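Local coordinates for protein serine hydrolase CCSP0084 (Cycloclasticus sp. P1, PDB 4I3F) that probably hydrolyses the carbon–carbon bond of meta-cleavage products and also esters, as a serine hydrolase of the alpha/beta hydrolase fold, at residues D109-A113 with K114-Q118; D234-N237 with N238-H241; D275-G278 with H279-I283. All blocks are in the same frame, centred on the assembly; numbering follows the deposited sequence.

Contact 1 of 3, residues D109-A113 with K114-Q118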
ATOM      1  N   ASP A 109     -11.243  -7.786  -9.712  1.00 12.13           N
ATOM      2  CA  ASP A 109     -12.660  -7.971  -9.403  1.00 14.74           C
ATOM      3  C   ASP A 109     -13.322  -6.656  -8.989  1.00 14.72           C
ATOM      4  O   ASP A 109     -14.503  -6.439  -9.275  1.00 13.84           O
ATOM      5  CB  ASP A 109     -12.847  -9.007  -8.293  1.00 14.31           C
ATOM      6  CG  ASP A 109     -12.526 -10.417  -8.744  1.00 18.04           C
ATOM      7  OD1 ASP A 109     -12.478 -10.664  -9.972  1.00 17.84           O
ATOM      8  OD2 ASP A 109     -12.325 -11.284  -7.860  1.00 18.57           O
ATOM      9  N   LEU A 110     -12.571  -5.787  -8.318  1.00 15.24           N
ATOM     10  CA  LEU A 110     -13.085  -4.467  -7.936  1.00 13.76           C
ATOM     11  C   LEU A 110     -13.304  -3.584  -9.169  1.00 14.66           C
ATOM     12  O   LEU A 110     -14.367  -2.986  -9.330  1.00 14.14           O
ATOM     13  CB  LEU A 110     -12.125  -3.783  -6.959  1.00 11.87           C
ATOM     14  CG  LEU A 110     -12.443  -2.354  -6.504  1.00 13.66           C
ATOM     15  CD1 LEU A 110     -13.811  -2.281  -5.840  1.00 16.93           C
ATOM     16  CD2 LEU A 110     -11.372  -1.817  -5.556  1.00  9.75           C
ATOM     17  N   LEU A 111     -12.293  -3.494 -10.032  1.00 12.60           N
ATOM     18  CA  LEU A 111     -12.418  -2.698 -11.251  1.00 13.82           C
ATOM     19  C   LEU A 111     -13.548  -3.212 -12.143  1.00 13.69           C
ATOM     20  O   LEU A 111     -14.285  -2.422 -12.741  1.00 14.89           O
ATOM     21  CB  LEU A 111     -11.088  -2.662 -12.016  1.00 12.30           C
ATOM     22  CG  LEU A 111      -9.913  -1.986 -11.318  1.00 15.17           C
ATOM     23  CD1 LEU A 111      -8.647  -2.097 -12.166  1.00 15.77           C
ATOM     24  CD2 LEU A 111     -10.218  -0.523 -11.016  1.00 15.59           C
ATOM     25  N   ASP A 112     -13.706  -4.533 -12.221  1.00 13.71           N
ATOM     26  CA  ASP A 112     -14.775  -5.100 -13.028  1.00 14.22           C
ATOM     27  C   ASP A 112     -16.141  -4.730 -12.439  1.00 15.88           C
ATOM     28  O   ASP A 112     -17.080  -4.411 -13.163  1.00 17.09           O
ATOM     29  CB  ASP A 112     -14.648  -6.624 -13.106  1.00 16.09           C
ATOM     30  CG  ASP A 112     -13.528  -7.085 -14.022  1.00 22.43           C
ATOM     31  OD1 ASP A 112     -12.931  -6.249 -14.742  1.00 20.28           O
ATOM     32  OD2 ASP A 112     -13.260  -8.308 -14.030  1.00 20.85           O
ATOM     33  N   ALA A 113     -16.228  -4.769 -11.113  1.00 18.18           N
ATOM     34  CA  ALA A 113     -17.460  -4.462 -10.385  1.00 17.79           C
ATOM     35  C   ALA A 113     -17.864  -2.991 -10.494  1.00 16.47           C
ATOM     36  O   ALA A 113     -19.036  -2.642 -10.301  1.00 17.93           O
ATOM     37  CB  ALA A 113     -17.285  -4.841  -8.934  1.00 17.38           C
ATOM     38  N   LYS A 114     -16.889  -2.131 -10.777  1.00 15.64           N
ATOM     39  CA  LYS A 114     -17.130  -0.697 -10.922  1.00 20.62           C
ATOM     40  C   LYS A 114     -17.204  -0.281 -12.393  1.00 21.20           C
ATOM     41  O   LYS A 114     -17.406   0.903 -12.707  1.00 22.52           O
ATOM     42  CB  LYS A 114     -16.029   0.102 -10.214  1.00 18.53           C
ATOM     43  CG  LYS A 114     -15.930  -0.169  -8.722  1.00 18.27           C
ATOM     44  CD  LYS A 114     -17.240   0.131  -8.008  1.00 27.08           C
ATOM     45  CE  LYS A 114     -17.414   1.605  -7.739  1.00 24.84           C
ATOM     46  NZ  LYS A 114     -18.623   1.890  -6.903  1.00 26.87           N
ATOM     47  N   GLY A 115     -17.039  -1.245 -13.297  1.00 18.28           N
ATOM     48  CA  GLY A 115     -17.065  -0.963 -14.726  1.00 16.93           C
ATOM     49  C   GLY A 115     -15.921  -0.086 -15.205  1.00 16.25           C
ATOM     50  O   GLY A 115     -16.056   0.623 -16.205  1.00 17.15           O
ATOM     51  N   ILE A 116     -14.793  -0.147 -14.499  1.00 14.80           N
ATOM     52  CA  ILE A 116     -13.628   0.659 -14.852  1.00 18.03           C
ATOM     53  C   ILE A 116     -12.634  -0.164 -15.665  1.00 17.66           C
ATOM     54  O   ILE A 116     -12.069  -1.143 -15.164  1.00 19.67           O
ATOM     55  CB  ILE A 116     -12.932   1.217 -13.589  1.00 17.67           C
ATOM     56  CG1 ILE A 116     -13.845   2.229 -12.884  1.00 19.63           C
ATOM     57  CG2 ILE A 116     -11.580   1.849 -13.954  1.00 18.89           C
ATOM     58  CD1 ILE A 116     -13.367   2.652 -11.496  1.00 19.73           C
ATOM     59  N   GLU A 117     -12.412   0.230 -16.916  1.00 16.80           N
ATOM     60  CA  GLU A 117     -11.527  -0.541 -17.786  1.00 16.09           C
ATOM     61  C   GLU A 117     -10.053  -0.283 -17.479  1.00 16.08           C
ATOM     62  O   GLU A 117      -9.254  -1.224 -17.401  1.00 18.64           O
ATOM     63  CB  GLU A 117     -11.841  -0.281 -19.263  1.00 18.05           C
ATOM     64  CG  GLU A 117     -10.943  -1.047 -20.246  1.00 23.17           C
ATOM     65  CD  GLU A 117     -10.944  -2.565 -20.022  1.00 40.92           C
ATOM     66  OE1 GLU A 117     -11.959  -3.119 -19.535  1.00 39.11           O
ATOM     67  OE2 GLU A 117      -9.920  -3.210 -20.343  1.00 41.84           O
ATOM     68  N   GLN A 118      -9.697   0.987 -17.297  1.00 15.28           N
ATOM     69  CA  GLN A 118      -8.315   1.353 -16.991  1.00 13.03           C
ATOM     70  C   GLN A 118      -8.270   2.366 -15.861  1.00 12.09           C
ATOM     71  O   GLN A 118      -9.126   3.258 -15.792  1.00 13.49           O
ATOM     72  CB  GLN A 118      -7.633   1.956 -18.218  1.00 17.08           C
ATOM     73  CG  GLN A 118      -7.475   1.017 -19.399  1.00 21.95           C
ATOM     74  CD  GLN A 118      -6.463   1.539 -20.406  1.00 33.22           C
ATOM     75  OE1 GLN A 118      -6.575   2.668 -20.885  1.00 28.19           O
ATOM     76  NE2 GLN A 118      -5.457   0.725 -20.715  1.00 28.98           N
TER
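Leu111 O accepts the amide of Ile116 (N to O 2.9 Å) and Asp112 O that of Gly115 (N to O 3.2 Å), the nested pair of a Schellman motif that ends helix 96-113 and turns the chain toward strand 119-124. The outer bond, into Leu111, runs at 153° at the carbonyl oxygen; the inner one comes from above the carbonyl plane of Asp112, 73° out of it. Gly115 makes the reversal with the positive phi that glycine adopts readily. Just before it, Lys114 N makes weak bonds to both Leu110 O and Leu111 O, a last, bifurcated trace of helical bonding.

On the apolar side the reversal brings Leu111 and Ile116 together, their side chains crossing at a slant. Leu111 CD2 meets Ile116 CG2 at 4.0 Å, and the pair packs on strands 75-79 and 142-148, Ile116 on His75 and Leu77, Leu111 on Phe142. Separately from this methyl contact, Leu111 CB lies 3.6 Å from the backbone carbonyl oxygen Ile116 O.

Lys114 runs alongside Leu110, both pointing the same way, with 4.2 Å between Lys114 CG and Leu110 CD1. Its chain bends at chi2 and chi3. Its amine forms a salt bridge with Glu38, while Asp112, on a more exposed side, pairs its OD1 with Arg141, whose guanidinium also donates to the backbone oxygens of Ile116 and Glu117, tying helix end and loop together. With Lys114 CG set beside its own backbone N (chi1 -60°), that methylene presses close on the last turn, 3.3 Å from Leu110 O.

Contact 2 of 3, residues D234-N237 with N238-H241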
ATOM      1  N   ASP A 234      13.210 -10.028 -15.982  1.00 17.58           N
ATOM      2  CA  ASP A 234      12.428 -10.031 -17.215  1.00 19.62           C
ATOM      3  C   ASP A 234      11.039  -9.444 -16.981  1.00 18.91           C
ATOM      4  O   ASP A 234      10.577  -8.615 -17.764  1.00 21.19           O
ATOM      5  CB  ASP A 234      12.331 -11.441 -17.811  1.00 22.77           C
ATOM      6  CG  ASP A 234      13.617 -11.879 -18.492  1.00 35.42           C
ATOM      7  OD1 ASP A 234      14.474 -11.010 -18.771  1.00 38.44           O
ATOM      8  OD2 ASP A 234      13.770 -13.093 -18.763  1.00 39.53           O
ATOM      9  N   GLU A 235      10.383  -9.872 -15.900  1.00 19.05           N
ATOM     10  CA  GLU A 235       9.068  -9.335 -15.536  1.00 19.27           C
ATOM     11  C   GLU A 235       9.118  -7.824 -15.327  1.00 16.52           C
ATOM     12  O   GLU A 235       8.285  -7.084 -15.854  1.00 18.35           O
ATOM     13  CB  GLU A 235       8.534 -10.028 -14.279  1.00 18.72           C
ATOM     14  CG  GLU A 235       8.051 -11.452 -14.547  1.00 20.87           C
ATOM     15  CD  GLU A 235       7.697 -12.212 -13.282  1.00 26.29           C
ATOM     16  OE1 GLU A 235       8.380 -12.022 -12.259  1.00 27.36           O
ATOM     17  OE2 GLU A 235       6.736 -13.006 -13.320  1.00 26.52           O
ATOM     18  N   LEU A 236      10.093  -7.367 -14.548  1.00 13.60           N
ATOM     19  CA  LEU A 236      10.243  -5.939 -14.290  1.00 12.51           C
ATOM     20  C   LEU A 236      10.571  -5.176 -15.569  1.00 13.45           C
ATOM     21  O   LEU A 236      10.034  -4.089 -15.781  1.00 16.18           O
ATOM     22  CB  LEU A 236      11.317  -5.688 -13.232  1.00 14.76           C
ATOM     23  CG  LEU A 236      10.980  -6.146 -11.820  1.00 14.91           C
ATOM     24  CD1 LEU A 236      12.226  -6.113 -10.933  1.00 13.52           C
ATOM     25  CD2 LEU A 236       9.891  -5.258 -11.240  1.00 12.84           C
ATOM     26  N   ASN A 237      11.454  -5.734 -16.402  1.00 15.43           N
ATOM     27  CA  ASN A 237      11.848  -5.087 -17.655  1.00 14.09           C
ATOM     28  C   ASN A 237      10.648  -4.897 -18.572  1.00 20.47           C
ATOM     29  O   ASN A 237      10.627  -3.991 -19.412  1.00 20.05           O
ATOM     30  CB  ASN A 237      12.874  -5.921 -18.433  1.00 15.44           C
ATOM     31  CG  ASN A 237      14.250  -5.990 -17.773  1.00 26.47           C
ATOM     32  OD1 ASN A 237      15.067  -6.835 -18.154  1.00 24.45           O
ATOM     33  ND2 ASN A 237      14.512  -5.131 -16.793  1.00 21.01           N
ATOM     34  N   ASN A 238       9.661  -5.777 -18.427  1.00 19.61           N
ATOM     35  CA  ASN A 238       8.497  -5.769 -19.302  1.00 21.18           C
ATOM     36  C   ASN A 238       7.276  -5.066 -18.715  1.00 19.14           C
ATOM     37  O   ASN A 238       6.205  -5.067 -19.314  1.00 20.53           O
ATOM     38  CB  ASN A 238       8.175  -7.188 -19.769  1.00 26.31           C
ATOM     39  CG  ASN A 238       9.129  -7.663 -20.851  1.00 29.35           C
ATOM     40  OD1 ASN A 238       8.977  -7.311 -22.020  1.00 33.87           O
ATOM     41  ND2 ASN A 238      10.134  -8.444 -20.461  1.00 31.22           N
ATOM     42  N   ILE A 239       7.446  -4.448 -17.552  1.00 14.79           N
ATOM     43  CA  ILE A 239       6.433  -3.532 -17.056  1.00 14.23           C
ATOM     44  C   ILE A 239       6.657  -2.217 -17.797  1.00 17.68           C
ATOM     45  O   ILE A 239       7.651  -1.531 -17.555  1.00 18.47           O
ATOM     46  CB  ILE A 239       6.541  -3.325 -15.530  1.00 17.51           C
ATOM     47  CG1 ILE A 239       6.153  -4.604 -14.787  1.00 17.09           C
ATOM     48  CG2 ILE A 239       5.676  -2.145 -15.080  1.00 18.27           C
ATOM     49  CD1 ILE A 239       6.320  -4.500 -13.265  1.00 14.49           C
ATOM     50  N   SER A 240       5.751  -1.875 -18.710  1.00 16.98           N
ATOM     51  CA  SER A 240       5.949  -0.730 -19.596  1.00 16.31           C
ATOM     52  C   SER A 240       5.281   0.567 -19.132  1.00 14.14           C
ATOM     53  O   SER A 240       5.461   1.618 -19.751  1.00 15.77           O
ATOM     54  CB  SER A 240       5.480  -1.066 -21.013  1.00 22.87           C
ATOM     55  OG  SER A 240       6.159  -2.193 -21.512  1.00 25.55           O
ATOM     56  N   HIS A 241       4.511   0.493 -18.055  1.00 14.90           N
ATOM     57  CA  HIS A 241       3.757   1.647 -17.578  1.00 13.36           C
ATOM     58  C   HIS A 241       4.639   2.817 -17.165  1.00 12.40           C
ATOM     59  O   HIS A 241       5.711   2.619 -16.585  1.00 12.80           O
ATOM     60  CB  HIS A 241       2.880   1.227 -16.399  1.00 10.14           C
ATOM     61  CG  HIS A 241       1.969   0.084 -16.714  1.00 17.44           C
ATOM     62  ND1 HIS A 241       2.399  -1.226 -16.720  1.00 14.60           N
ATOM     63  CD2 HIS A 241       0.656   0.055 -17.044  1.00 17.36           C
ATOM     64  CE1 HIS A 241       1.390  -2.013 -17.050  1.00 14.07           C
ATOM     65  NE2 HIS A 241       0.319  -1.263 -17.246  1.00 16.71           N
TER
HETATM   66  O   HOH W   1       8.857  -2.983 -21.328  1.00 32.06           O
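Asn238 folds its side chain back over the last turn of helix 233-237 and donates through ND2 to Asp234 O at 2.7 Å. The bond is nearly straight (161° at the hydrogen) and lies close to the plane of the Asn238 amide, although the donor is tilted from the carbonyl plane of Asp234. Asn238 N adds weak bonds to Asp234 O and Glu235 O, so one residue grips the same Asp234 oxygen through both backbone and side chain. Its CG stands beside its own N (chi1 -76°), which turns the amide back onto the helix.

Ile239 closes the turn with its N 3.2 Å from Leu236 O, a bond that arrives from above the carbonyl plane. Its side chain runs alongside Leu236, where Ile239 CD1 lies 4.2 Å from Leu236 CD2, and reaches Leu132 and Leu135 of helix 126-137, while Leu236 packs on helix 257-265.

Asn237 O accepts a bond from a water that also joins Ser240 OG, and Asn237 ND2 donates a hydrogen bond to Arg265 O. The whole forms a helix C-terminus closed by a type I beta turn over residues 236-239, leading to strand 243-248 of the alpha/beta hydrolase sheet.

Contact 3 of 3, residues D275-G278 with H279-I283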
ATOM      1  N   ASP A 275      14.052  13.394   1.838  1.00  9.27           N
ATOM      2  CA  ASP A 275      14.936  13.415   2.992  1.00  7.58           C
ATOM      3  C   ASP A 275      14.138  13.630   4.256  1.00  8.80           C
ATOM      4  O   ASP A 275      13.034  14.172   4.204  1.00 13.49           O
ATOM      5  CB  ASP A 275      15.894  14.595   2.862  1.00  9.38           C
ATOM      6  CG  ASP A 275      15.162  15.923   2.836  1.00 17.14           C
ATOM      7  OD1 ASP A 275      15.245  16.666   3.832  1.00 13.84           O
ATOM      8  OD2 ASP A 275      14.481  16.210   1.830  1.00 13.15           O
ATOM      9  N   HIS A 276      14.722  13.248   5.391  1.00 10.17           N
ATOM     10  CA  HIS A 276      14.097  13.403   6.703  1.00 14.27           C
ATOM     11  C   HIS A 276      12.687  12.866   6.676  1.00 14.65           C
ATOM     12  O   HIS A 276      11.727  13.572   6.986  1.00 15.53           O
ATOM     13  CB  HIS A 276      14.096  14.874   7.135  1.00 17.14           C
ATOM     14  CG  HIS A 276      15.456  15.418   7.443  1.00 19.26           C
ATOM     15  ND1 HIS A 276      16.203  16.123   6.522  1.00 18.54           N
ATOM     16  CD2 HIS A 276      16.197  15.372   8.574  1.00 24.20           C
ATOM     17  CE1 HIS A 276      17.344  16.490   7.077  1.00 17.66           C
ATOM     18  NE2 HIS A 276      17.370  16.041   8.318  1.00 20.85           N
ATOM     19  N   CYS A 277      12.566  11.603   6.304  1.00  9.65           N
ATOM     20  CA  CYS A 277      11.266  11.041   6.012  1.00  8.73           C
ATOM     21  C   CYS A 277      11.220   9.594   6.428  1.00 13.94           C
ATOM     22  O   CYS A 277      12.177   8.837   6.205  1.00 11.60           O
ATOM     23  CB  CYS A 277      10.980  11.149   4.506  1.00  8.85           C
ATOM     24  SG  CYS A 277       9.257  10.895   4.092  1.00 11.49           S
ATOM     25  N   GLY A 278      10.095   9.198   7.014  1.00 12.24           N
ATOM     26  CA  GLY A 278       9.874   7.801   7.339  1.00  9.99           C
ATOM     27  C   GLY A 278       9.070   7.083   6.281  1.00  9.95           C
ATOM     28  O   GLY A 278       8.625   7.683   5.293  1.00  9.15           O
ATOM     29  N   HIS A 279       8.884   5.782   6.484  1.00  8.98           N
ATOM     30  CA  HIS A 279       8.135   4.962   5.532  1.00  9.74           C
ATOM     31  C   HIS A 279       6.813   5.567   5.048  1.00 12.14           C
ATOM     32  O   HIS A 279       6.492   5.487   3.858  1.00 16.71           O
ATOM     33  CB  HIS A 279       7.868   3.564   6.089  1.00 10.67           C
ATOM     34  CG  HIS A 279       7.184   2.674   5.101  1.00  8.54           C
ATOM     35  ND1 HIS A 279       7.791   2.272   3.929  1.00 10.00           N
ATOM     36  CD2 HIS A 279       5.925   2.176   5.067  1.00 15.91           C
ATOM     37  CE1 HIS A 279       6.946   1.528   3.236  1.00 16.85           C
ATOM     38  NE2 HIS A 279       5.804   1.462   3.901  1.00 18.24           N
ATOM     39  N   TRP A 280       6.041   6.147   5.963  1.00 14.18           N
ATOM     40  CA  TRP A 280       4.773   6.786   5.593  1.00 11.84           C
ATOM     41  C   TRP A 280       5.002   8.168   4.993  1.00 13.69           C
ATOM     42  O   TRP A 280       4.696   9.177   5.638  1.00 13.29           O
ATOM     43  CB  TRP A 280       3.868   6.930   6.817  1.00 13.16           C
ATOM     44  CG  TRP A 280       3.205   5.654   7.249  1.00 15.19           C
ATOM     45  CD1 TRP A 280       3.090   4.498   6.524  1.00 23.10           C
ATOM     46  CD2 TRP A 280       2.568   5.404   8.506  1.00 19.25           C
ATOM     47  NE1 TRP A 280       2.421   3.549   7.259  1.00 24.12           N
ATOM     48  CE2 TRP A 280       2.091   4.079   8.480  1.00 20.27           C
ATOM     49  CE3 TRP A 280       2.355   6.172   9.655  1.00 17.93           C
ATOM     50  CZ2 TRP A 280       1.409   3.507   9.558  1.00 24.57           C
ATOM     51  CZ3 TRP A 280       1.678   5.601  10.726  1.00 23.94           C
ATOM     52  CH2 TRP A 280       1.217   4.282  10.669  1.00 22.36           C
ATOM     53  N   VAL A 281       5.531   8.203   3.771  1.00 14.06           N
ATOM     54  CA  VAL A 281       5.834   9.453   3.070  1.00 12.20           C
ATOM     55  C   VAL A 281       4.587  10.321   2.959  1.00 10.88           C
ATOM     56  O   VAL A 281       4.660  11.545   3.086  1.00  9.07           O
ATOM     57  CB  VAL A 281       6.372   9.183   1.638  1.00 11.10           C
ATOM     58  CG1 VAL A 281       6.682  10.484   0.929  1.00 12.97           C
ATOM     59  CG2 VAL A 281       7.626   8.305   1.678  1.00 13.34           C
ATOM     60  N   GLN A 282       3.440   9.676   2.745  1.00  9.52           N
ATOM     61  CA  GLN A 282       2.184  10.383   2.518  1.00 10.91           C
ATOM     62  C   GLN A 282       1.623  11.055   3.770  1.00 11.12           C
ATOM     63  O   GLN A 282       0.765  11.937   3.671  1.00 12.25           O
ATOM     64  CB  GLN A 282       1.143   9.440   1.891  1.00 11.48           C
ATOM     65  CG  GLN A 282       0.266   8.658   2.875  1.00 11.65           C
ATOM     66  CD  GLN A 282       0.965   7.484   3.565  1.00 11.97           C
ATOM     67  OE1 GLN A 282       2.190   7.352   3.542  1.00 14.61           O
ATOM     68  NE2 GLN A 282       0.165   6.626   4.192  1.00 15.74           N
ATOM     69  N   ILE A 283       2.099  10.636   4.944  1.00 10.46           N
ATOM     70  CA  ILE A 283       1.712  11.267   6.199  1.00 10.33           C
ATOM     71  C   ILE A 283       2.772  12.274   6.634  1.00 14.40           C
ATOM     72  O   ILE A 283       2.444  13.357   7.110  1.00 17.68           O
ATOM     73  CB  ILE A 283       1.535  10.232   7.343  1.00 14.07           C
ATOM     74  CG1 ILE A 283       0.595   9.100   6.932  1.00 17.90           C
ATOM     75  CG2 ILE A 283       1.033  10.918   8.623  1.00 15.36           C
ATOM     76  CD1 ILE A 283      -0.790   9.552   6.598  1.00 18.05           C
TER
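The imidazole of His279, the residue directly after Gly278, is hydrogen-bonded through ND1 to Asp251 OD2, and the same side chain touches Ser125 of the GxSxG sequence. That grouping is consistent with the Ser-His-Asp triad of alpha/beta hydrolases. The Trp280 indole stacks on the ring of Phe183, whereas Phe185 meets the ring of His276 with its plane turned steeply, by about 80°. His276 receives Asp275 OD1 at its edge: His276 ND1 donates to this oxygen at 2.9 Å, almost straight (175°) and in the ring plane, and the carboxylate accepts with its anti lone pair.

Between the histidines, Cys277 carries the side-chain contact. Its sulfur, anti to the backbone N (chi1 -165°), rests on Val281, Cys277 SG being 3.9 Å from Val281 CG2 and equally far from Val281 CA. Val281 CG2 also lies 3.8 Å from Gly278 O, so the Val281 CG2 methyl faces the sulfur and the Gly278 carbonyl oxygen together, from one side.

The backbone turns sharply at Trp280, the centre of an inverse gamma turn in which Val281 N bonds weakly to His279 O. Trp280 also takes the N-cap position of helix 281-284, and its carbonyl oxygen, Trp280 O, accepts Ile283 N at 3.1 Å. His279 thus sits on the tight bend just ahead of the helix.

The loop leaves strand 269-274, an outermost strand of the sheet, and enters helix 281-284. Cys277 and Val281 pack on Ala248 of strand 243-248, and Val281 extends to Met148 of strand 142-148 and Phe289 of helix 286-298.

Overall arrangement
The three contacts follow one another along the chain. Contacts 1 and 2 are helix ends, each leading to a strand of the central sheet, whereas contact 3 joins the last strand to a helix. Contacts 1 and 2 lie nearer each other, about 7 Å between nearest atoms and 23 Å between centres. Contact 3 holds the probable catalytic histidine and stands about 17 Å from contact 1 and about 16 Å from contact 2 at nearest atoms; contacts 1 and 3 lie on opposite sides of the chain's centre. The sodium ion, held at His138 and Glu140, is about 8 Å from the Asp112 side chain and about 13 Å from that of Ile239.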